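Local coordinates for protein GH3 beta-N-acetylglucosaminidase (Paenibacillaceae, PDB 6K5J) that probably hydrolyses terminal beta-linked N-acetylglucosamine from chito-oligosaccharides and related sugars, as a family 3 glycoside hydrolase, at residues A[119-122]-A[123-127]; A[91-95]-A[96-100]; A[36-40]-A[41-45]; A[60-63]-A[64-68]. All blocks are in the same frame, centred on the assembly; numbering follows the deposited sequence.

Contact 1: residues A[119-122]-A[123-127]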
# COMPACT_ATOMS: atom_id res chain seq x y z
N HIS A 119 -13.52 0.45 5.48
CA HIS A 119 -14.83 -0.09 5.12
C HIS A 119 -15.29 0.43 3.76
O HIS A 119 -15.94 -0.31 3.00
CB HIS A 119 -15.86 0.25 6.20
CG HIS A 119 -17.16 -0.48 6.02
ND1 HIS A 119 -17.30 -1.82 6.30
CD2 HIS A 119 -18.37 -0.05 5.59
CE1 HIS A 119 -18.55 -2.19 6.05
NE2 HIS A 119 -19.22 -1.14 5.62
N ILE A 120 -14.98 1.68 3.42
CA ILE A 120 -15.28 2.16 2.08
C ILE A 120 -14.49 1.36 1.04
O ILE A 120 -15.04 0.88 0.05
CB ILE A 120 -14.98 3.66 1.95
CG1 ILE A 120 -16.03 4.49 2.70
CG2 ILE A 120 -14.94 4.06 0.48
CD1 ILE A 120 -15.63 5.96 2.82
N ILE A 121 -13.17 1.23 1.25
CA ILE A 121 -12.36 0.44 0.32
C ILE A 121 -12.94 -0.96 0.17
O ILE A 121 -13.10 -1.48 -0.94
CB ILE A 121 -10.89 0.37 0.78
CG1 ILE A 121 -10.19 1.72 0.60
CG2 ILE A 121 -10.14 -0.73 -0.01
CD1 ILE A 121 -8.81 1.80 1.32
N GLY A 122 -13.23 -1.61 1.30
CA GLY A 122 -13.67 -3.00 1.25
C GLY A 122 -15.04 -3.16 0.64
O GLY A 122 -15.31 -4.14 -0.07
N SER A 123 -15.95 -2.22 0.91
CA SER A 123 -17.28 -2.26 0.32
C SER A 123 -17.20 -2.16 -1.19
O SER A 123 -17.89 -2.88 -1.91
CB SER A 123 -18.14 -1.12 0.86
OG SER A 123 -18.54 -1.39 2.18
N GLU A 124 -16.37 -1.24 -1.67
CA GLU A 124 -16.24 -1.07 -3.11
C GLU A 124 -15.52 -2.25 -3.75
O GLU A 124 -15.91 -2.71 -4.82
CB GLU A 124 -15.55 0.27 -3.38
CG GLU A 124 -16.37 1.44 -2.77
CD GLU A 124 -15.85 2.83 -3.14
OE1 GLU A 124 -14.70 2.94 -3.59
OE2 GLU A 124 -16.59 3.82 -2.94
N LEU A 125 -14.48 -2.78 -3.09
CA LEU A 125 -13.80 -3.95 -3.64
C LEU A 125 -14.77 -5.12 -3.76
O LEU A 125 -14.81 -5.80 -4.80
CB LEU A 125 -12.60 -4.34 -2.78
CG LEU A 125 -11.37 -3.43 -2.77
CD1 LEU A 125 -10.28 -4.01 -1.86
CD2 LEU A 125 -10.83 -3.19 -4.18
N ARG A 126 -15.54 -5.38 -2.71
CA ARG A 126 -16.45 -6.53 -2.72
C ARG A 126 -17.49 -6.39 -3.82
O ARG A 126 -17.86 -7.37 -4.47
CB ARG A 126 -17.11 -6.70 -1.35
CG ARG A 126 -17.80 -8.06 -1.14
CD ARG A 126 -16.82 -9.22 -1.30
NE ARG A 126 -17.49 -10.45 -1.71
CZ ARG A 126 -17.51 -11.58 -1.01
NH1 ARG A 126 -16.88 -11.67 0.15
NH2 ARG A 126 -18.18 -12.64 -1.47
N ALA A 127 -17.96 -5.16 -4.05
CA ALA A 127 -18.88 -4.91 -5.16
C ALA A 127 -18.26 -5.24 -6.51
O ALA A 127 -18.99 -5.50 -7.47
CB ALA A 127 -19.34 -3.45 -5.13
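His-119 O takes two hydrogen bonds from Ser-123, one turn further along the alpha helix 111-127 of the TIM-barrel-type domain. Ser-123 N lies 2.8 Å from His-119 O, and Ser-123 OG donates to it at 2.9 Å. The two donors come from opposite faces of the carbonyl plane. OG folds back this way because it stands beside its own backbone N (chi1 -75°). It also sits over one face of the His-119 ring, near the rim, 3.5 Å above the plane. The ring's ND1 is satisfied by Gly-171 O. Replacing Ser-123 by an alanine removes the hydroxyl from over the ring and would probably leave His-119 O with the helical bond alone. The following carbonyls are paired in regular helical fashion, as Ile-120 O with Glu-124 N at 3.0 Å. The side chain of the buried Glu-124 lies alongside that of Ile-120, with OE2 beside CG2. OE2 hydrogen-bonds Thr-97 OG1 and forms a salt bridge with Lys-361 NZ, and the lysine would probably offset its charge. The end of Arg-126 leads away from 119-122; NH1 bonds Gly-176 O and Arg-340 O, and NH2 bonds Ala-341 O. Ile-121 CG2 touches Leu-125 CD1 at 3.8 Å.

Contact 2: residues A[91-95]-A[96-100]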
# COMPACT_ATOMS: atom_id res chain seq x y z
N ARG A 91 -4.58 0.61 -6.85
CA ARG A 91 -4.49 0.09 -8.22
C ARG A 91 -5.65 0.54 -9.09
O ARG A 91 -5.55 0.43 -10.32
CB ARG A 91 -4.46 -1.44 -8.22
CG ARG A 91 -3.40 -2.02 -7.34
CD ARG A 91 -2.03 -1.64 -7.83
NE ARG A 91 -1.04 -2.44 -7.13
CZ ARG A 91 0.18 -2.03 -6.83
NH1 ARG A 91 0.61 -0.81 -7.18
NH2 ARG A 91 0.98 -2.85 -6.17
N LEU A 92 -6.73 1.02 -8.49
CA LEU A 92 -7.90 1.52 -9.20
C LEU A 92 -8.37 2.79 -8.51
O LEU A 92 -8.63 2.78 -7.31
CB LEU A 92 -9.02 0.48 -9.22
CG LEU A 92 -10.32 0.96 -9.87
CD1 LEU A 92 -10.12 1.28 -11.35
CD2 LEU A 92 -11.42 -0.07 -9.67
N GLU A 93 -8.47 3.88 -9.28
CA GLU A 93 -9.13 5.09 -8.82
C GLU A 93 -10.32 5.49 -9.68
O GLU A 93 -11.17 6.25 -9.21
CB GLU A 93 -8.13 6.26 -8.77
CG GLU A 93 -6.84 5.95 -8.01
CD GLU A 93 -5.87 5.12 -8.83
OE1 GLU A 93 -5.25 4.19 -8.27
OE2 GLU A 93 -5.74 5.36 -10.05
N ASN A 94 -10.43 4.98 -10.90
CA ASN A 94 -11.53 5.36 -11.78
C ASN A 94 -12.82 4.72 -11.29
O ASN A 94 -12.92 3.49 -11.24
CB ASN A 94 -11.23 4.92 -13.21
CG ASN A 94 -12.30 5.38 -14.19
OD1 ASN A 94 -12.78 6.52 -14.11
ND2 ASN A 94 -12.69 4.51 -15.10
N GLY A 95 -13.81 5.54 -10.93
CA GLY A 95 -15.10 5.02 -10.52
C GLY A 95 -15.19 4.52 -9.10
O GLY A 95 -16.20 3.91 -8.74
N VAL A 96 -14.16 4.73 -8.28
CA VAL A 96 -14.18 4.35 -6.87
C VAL A 96 -13.70 5.53 -6.05
O VAL A 96 -13.11 6.49 -6.57
CB VAL A 96 -13.32 3.10 -6.58
CG1 VAL A 96 -13.76 1.94 -7.46
CG2 VAL A 96 -11.84 3.39 -6.79
N THR A 97 -13.98 5.48 -4.75
CA THR A 97 -13.55 6.52 -3.83
C THR A 97 -12.05 6.44 -3.63
O THR A 97 -11.52 5.36 -3.33
CB THR A 97 -14.25 6.35 -2.48
OG1 THR A 97 -15.66 6.26 -2.68
CG2 THR A 97 -13.95 7.52 -1.55
N VAL A 98 -11.36 7.57 -3.74
CA VAL A 98 -9.95 7.65 -3.38
C VAL A 98 -9.91 7.92 -1.88
O VAL A 98 -10.32 8.99 -1.42
CB VAL A 98 -9.21 8.71 -4.19
CG1 VAL A 98 -7.73 8.77 -3.78
CG2 VAL A 98 -9.31 8.40 -5.67
N VAL A 99 -9.44 6.94 -1.11
CA VAL A 99 -9.52 6.96 0.34
C VAL A 99 -8.16 7.42 0.87
O VAL A 99 -7.13 7.05 0.28
CB VAL A 99 -9.92 5.57 0.84
CG1 VAL A 99 -9.66 5.39 2.30
CG2 VAL A 99 -11.40 5.30 0.49
N PRO A 100 -8.10 8.20 1.95
CA PRO A 100 -6.79 8.56 2.53
C PRO A 100 -5.99 7.33 2.93
O PRO A 100 -6.55 6.31 3.34
CB PRO A 100 -7.17 9.39 3.76
CG PRO A 100 -8.51 9.94 3.44
CD PRO A 100 -9.20 8.86 2.66
O HOH W 1 -9.01 4.53 -4.83
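Val-96 packs back on Leu-92 around a type II beta turn that runs from Glu-93 to Val-96. The turn belongs to the loop between strand 79-81 and helix 102-108. Gly-95 takes the third position with a positive phi of 81°, as such turns commonly require. The closing bond is weak, with Val-96 N 3.5 Å from Glu-93 O. Side chains add to it. With chi1 at 176°, Leu-92 extends CG away from its own N, and this brings CD2 to 3.8 Å from CG1 of Val-96. The two side chains cross at about a right angle. In Val-96, CG1 is anti to the carbonyl carbon (chi1 -55°). This puts CG2 between the backbone N and the carbonyl carbon, where it faces Leu-92 O at 3.3 Å. An alanine at Val-96 would lack both branches and would probably leave a gap beside Leu-92 CD2. Glu-93 touches CG2 of Val-98 through CB, at 3.9 Å. Its chain then bends at chi2, and OE1 bonds Thr-90 OG1 and pairs with Arg-50. A water ties the two arms together, donating to Leu-92 O at 3.1 Å and to Thr-97 O at 3.0 Å. Gly-95 also makes a backbone hydrogen bond with Leu-356. The weak closing bond suggests that the turn probably relies also on apolar packing, the bridging water and outside partners.

Contact 3: residues A[36-40]-A[41-45]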
# COMPACT_ATOMS: atom_id res chain seq x y z
N LYS A 36 -5.75 -21.12 -18.24
CA LYS A 36 -4.93 -22.31 -18.00
C LYS A 36 -4.49 -22.40 -16.54
O LYS A 36 -4.45 -23.49 -15.96
CB LYS A 36 -3.72 -22.29 -18.94
CG LYS A 36 -4.10 -22.69 -20.38
CD LYS A 36 -2.91 -22.93 -21.33
CE LYS A 36 -2.91 -24.35 -21.87
NZ LYS A 36 -3.45 -24.52 -23.24
N LEU A 37 -4.16 -21.26 -15.93
CA LEU A 37 -3.84 -21.25 -14.50
C LEU A 37 -4.99 -21.81 -13.68
O LEU A 37 -4.78 -22.58 -12.74
CB LEU A 37 -3.50 -19.83 -14.04
CG LEU A 37 -2.16 -19.22 -14.49
CD1 LEU A 37 -2.13 -17.73 -14.20
CD2 LEU A 37 -1.01 -19.92 -13.81
N ILE A 38 -6.22 -21.43 -14.02
CA ILE A 38 -7.37 -21.86 -13.25
C ILE A 38 -7.73 -23.31 -13.58
O ILE A 38 -7.89 -24.13 -12.67
CB ILE A 38 -8.57 -20.92 -13.49
CG1 ILE A 38 -8.28 -19.53 -12.93
CG2 ILE A 38 -9.83 -21.52 -12.87
CD1 ILE A 38 -9.27 -18.47 -13.42
N THR A 39 -7.87 -23.64 -14.87
CA THR A 39 -8.41 -24.94 -15.25
C THR A 39 -7.35 -26.03 -15.29
O THR A 39 -7.65 -27.19 -14.98
CB THR A 39 -9.11 -24.86 -16.60
OG1 THR A 39 -8.14 -24.63 -17.63
CG2 THR A 39 -10.14 -23.74 -16.61
N GLU A 40 -6.11 -25.70 -15.65
CA GLU A 40 -5.08 -26.72 -15.75
C GLU A 40 -4.15 -26.75 -14.55
O GLU A 40 -3.75 -27.83 -14.12
CB GLU A 40 -4.27 -26.52 -17.03
CG GLU A 40 -5.16 -26.58 -18.26
CD GLU A 40 -4.41 -26.41 -19.56
OE1 GLU A 40 -3.16 -26.51 -19.54
OE2 GLU A 40 -5.07 -26.19 -20.60
N ASP A 41 -3.81 -25.60 -13.99
CA ASP A 41 -2.94 -25.58 -12.82
C ASP A 41 -3.70 -25.46 -11.51
O ASP A 41 -3.08 -25.56 -10.45
CB ASP A 41 -1.92 -24.45 -12.96
CG ASP A 41 -1.07 -24.59 -14.22
OD1 ASP A 41 -0.54 -25.69 -14.45
OD2 ASP A 41 -0.94 -23.60 -14.97
N HIS A 42 -5.01 -25.25 -11.56
CA HIS A 42 -5.86 -25.28 -10.37
C HIS A 42 -5.45 -24.22 -9.35
O HIS A 42 -5.52 -24.46 -8.13
CB HIS A 42 -5.87 -26.67 -9.72
CG HIS A 42 -6.06 -27.80 -10.69
ND1 HIS A 42 -7.28 -28.07 -11.28
CD2 HIS A 42 -5.20 -28.73 -11.17
CE1 HIS A 42 -7.16 -29.12 -12.08
NE2 HIS A 42 -5.91 -29.54 -12.03
N VAL A 43 -5.03 -23.04 -9.82
CA VAL A 43 -4.56 -22.02 -8.89
C VAL A 43 -5.66 -21.66 -7.90
O VAL A 43 -6.86 -21.70 -8.20
CB VAL A 43 -4.05 -20.75 -9.58
CG1 VAL A 43 -2.75 -21.03 -10.36
CG2 VAL A 43 -5.15 -20.13 -10.47
N GLY A 44 -5.24 -21.28 -6.69
CA GLY A 44 -6.18 -20.97 -5.63
C GLY A 44 -6.60 -19.51 -5.63
O GLY A 44 -7.65 -19.16 -5.07
N GLY A 45 -5.80 -18.65 -6.25
CA GLY A 45 -6.04 -17.22 -6.16
C GLY A 45 -5.53 -16.46 -7.36
O GLY A 45 -4.64 -16.92 -8.09
O HOH W 2 -8.52 -23.17 -9.72
O HOH W 3 -4.68 -31.05 -14.23
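Lys-36 O is gripped by two backbone donors at the C-terminal end of helix 32-39, which leads into strand 45-47 of the barrel. Asp-41 N lies 3.0 Å from Lys-36 O, nearly in line with the carbonyl, and Glu-40 N also bonds it, at 2.8 Å. The chain then leaves the helix at His-42, whose phi is positive (61°). This lets Val-43 N turn back to Leu-37 O at 3.0 Å, in a nearly straight bond. The CA of His-42 comes close to Ile-38 O in a CH...O contact. CG2 of Val-43 packs back on the helix end, 3.9 Å from CB of Leu-37 and 4.0 Å from CG1 of Ile-38. One face of the His-42 ring has the carbonyl carbon of Glu-40 over it, toward the rim. The ring's ND1 bonds Asn-75 OD1, and its NE2 meets a water. A second water donates to both Ile-38 O and Val-43 O, bridging helix and loop. Asp-41 points its carboxylate across Leu-37. OD1 forms a salt bridge with Lys-306, from helix 302-317. Its other oxygen, OD2, is buried without a polar partner and lies 3.9 Å from CD2 of Leu-37.

Contact 4: residues A[60-63]-A[64-68]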
# COMPACT_ATOMS: atom_id res chain seq x y z
N ALA A 60 -15.91 -5.88 -12.13
CA ALA A 60 -16.94 -6.80 -11.66
C ALA A 60 -17.18 -7.91 -12.67
O ALA A 60 -17.31 -9.09 -12.30
CB ALA A 60 -18.23 -6.03 -11.37
N LYS A 61 -17.25 -7.57 -13.96
CA LYS A 61 -17.40 -8.59 -14.99
C LYS A 61 -16.23 -9.56 -14.98
O LYS A 61 -16.40 -10.77 -15.14
CB LYS A 61 -17.51 -7.94 -16.37
CG LYS A 61 -18.90 -7.57 -16.81
CD LYS A 61 -18.88 -7.28 -18.31
CE LYS A 61 -17.85 -8.19 -19.00
NZ LYS A 61 -18.15 -8.44 -20.45
N LEU A 62 -15.01 -9.02 -14.83
CA LEU A 62 -13.81 -9.86 -14.86
C LEU A 62 -13.77 -10.82 -13.68
O LEU A 62 -13.47 -12.00 -13.84
CB LEU A 62 -12.57 -8.96 -14.89
CG LEU A 62 -11.23 -9.67 -14.70
CD1 LEU A 62 -10.97 -10.64 -15.85
CD2 LEU A 62 -10.11 -8.63 -14.60
N SER A 63 -14.08 -10.32 -12.47
CA SER A 63 -14.11 -11.21 -11.32
C SER A 63 -15.15 -12.31 -11.49
O SER A 63 -14.88 -13.48 -11.18
CB SER A 63 -14.39 -10.43 -10.03
OG SER A 63 -13.37 -9.47 -9.78
N ALA A 64 -16.33 -11.96 -11.99
CA ALA A 64 -17.36 -12.98 -12.18
C ALA A 64 -16.94 -13.99 -13.25
O ALA A 64 -17.25 -15.18 -13.13
CB ALA A 64 -18.69 -12.31 -12.56
N GLU A 65 -16.25 -13.52 -14.29
CA GLU A 65 -15.75 -14.41 -15.33
C GLU A 65 -14.74 -15.39 -14.77
O GLU A 65 -14.81 -16.60 -15.05
CB GLU A 65 -15.13 -13.61 -16.49
CG GLU A 65 -14.63 -14.50 -17.64
CD GLU A 65 -13.88 -13.74 -18.74
OE1 GLU A 65 -13.38 -12.63 -18.47
OE2 GLU A 65 -13.79 -14.27 -19.87
N LEU A 66 -13.77 -14.90 -13.99
CA LEU A 66 -12.78 -15.79 -13.40
C LEU A 66 -13.45 -16.84 -12.51
O LEU A 66 -13.07 -18.02 -12.54
CB LEU A 66 -11.75 -14.99 -12.60
CG LEU A 66 -10.84 -14.08 -13.43
CD1 LEU A 66 -10.05 -13.10 -12.54
CD2 LEU A 66 -9.87 -14.89 -14.32
N GLN A 67 -14.43 -16.44 -11.71
CA GLN A 67 -15.13 -17.39 -10.86
C GLN A 67 -15.93 -18.39 -11.69
O GLN A 67 -16.02 -19.57 -11.34
CB GLN A 67 -16.04 -16.65 -9.88
CG GLN A 67 -15.27 -15.73 -8.93
CD GLN A 67 -14.54 -16.46 -7.84
OE1 GLN A 67 -14.40 -17.70 -7.87
NE2 GLN A 67 -14.05 -15.71 -6.86
N GLN A 68 -16.50 -17.93 -12.81
CA GLN A 68 -17.24 -18.84 -13.68
C GLN A 68 -16.31 -19.86 -14.32
O GLN A 68 -16.67 -21.03 -14.46
CB GLN A 68 -17.98 -18.03 -14.74
CG GLN A 68 -18.74 -18.86 -15.75
CD GLN A 68 -19.42 -17.98 -16.78
OE1 GLN A 68 -19.08 -16.80 -16.93
NE2 GLN A 68 -20.39 -18.54 -17.50
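Residues 60-63 and 64-68 form consecutive turns of one regular alpha helix, each amide bonding the carbonyl four residues back, as Leu-66 N does to Leu-62 O at 2.9 Å and Gln-67 N to Ser-63 O at 3.0 Å. Leu-62 and Leu-66 make the apolar ridge. Leu-62 carries CG anti to its backbone N (chi1 171°), which swings CD1 along the helix to 4.2 Å from CG of Leu-66. Leu-66 has CG beside its own backbone N instead (chi1 -67°), and this carbon rests 3.4 Å from Leu-62 O. Both leucines touch Tyr-48. CD1 of Leu-62 also lies 4.1 Å from OE1 of Glu-65, whose extended chain crosses it obliquely. That oxygen is satisfied by Ala-30 N. Gln-67 folds over the carbonyl one turn back, with CG 3.2 Å from Ser-63 O. Its chain bends at chi2, and NE2 bonds Leu-78 O. Ser-63 is buried. Its OG bonds Tyr-48 OH and Leu-128 O, so this polar atom is well supplied inside the packed side. Ala-64 and Lys-61 lie on the exposed side. Ser-63 and Gln-67 both touch Ile-80 of strand 79-81. Helix 56-72 connects the parallel strands 45-47 and 79-81 in a beta-alpha-beta crossover, the repeating element of a TIM-barrel-type fold.

All four contacts are local and belong to the family 3 N-terminal domain, but they differ in burial. Contact 1 is buried, and its carboxylate reaches contact 2 through a probable hydrogen bond, Glu-124 OE2 to Thr-97 OG1 at 2.6 Å. Val-99 also packs on Ile-120, so the 96-100 loop lies on helix 111-127. Contacts 3 and 4 are partly buried. They face one another through apolar side chains, Ile-38 CD1 on Leu-66 CD2 at 3.7 Å, and have exposed residues such as Glu-40 and Ala-64. Ala-60 and Ala-127 bring contacts 4 and 1 together more lightly. Contacts 1 and 4 rest on regular helical bonding. Contact 2 is a beta turn and contact 3 a helix end; each has a bridging water and a residue of positive phi.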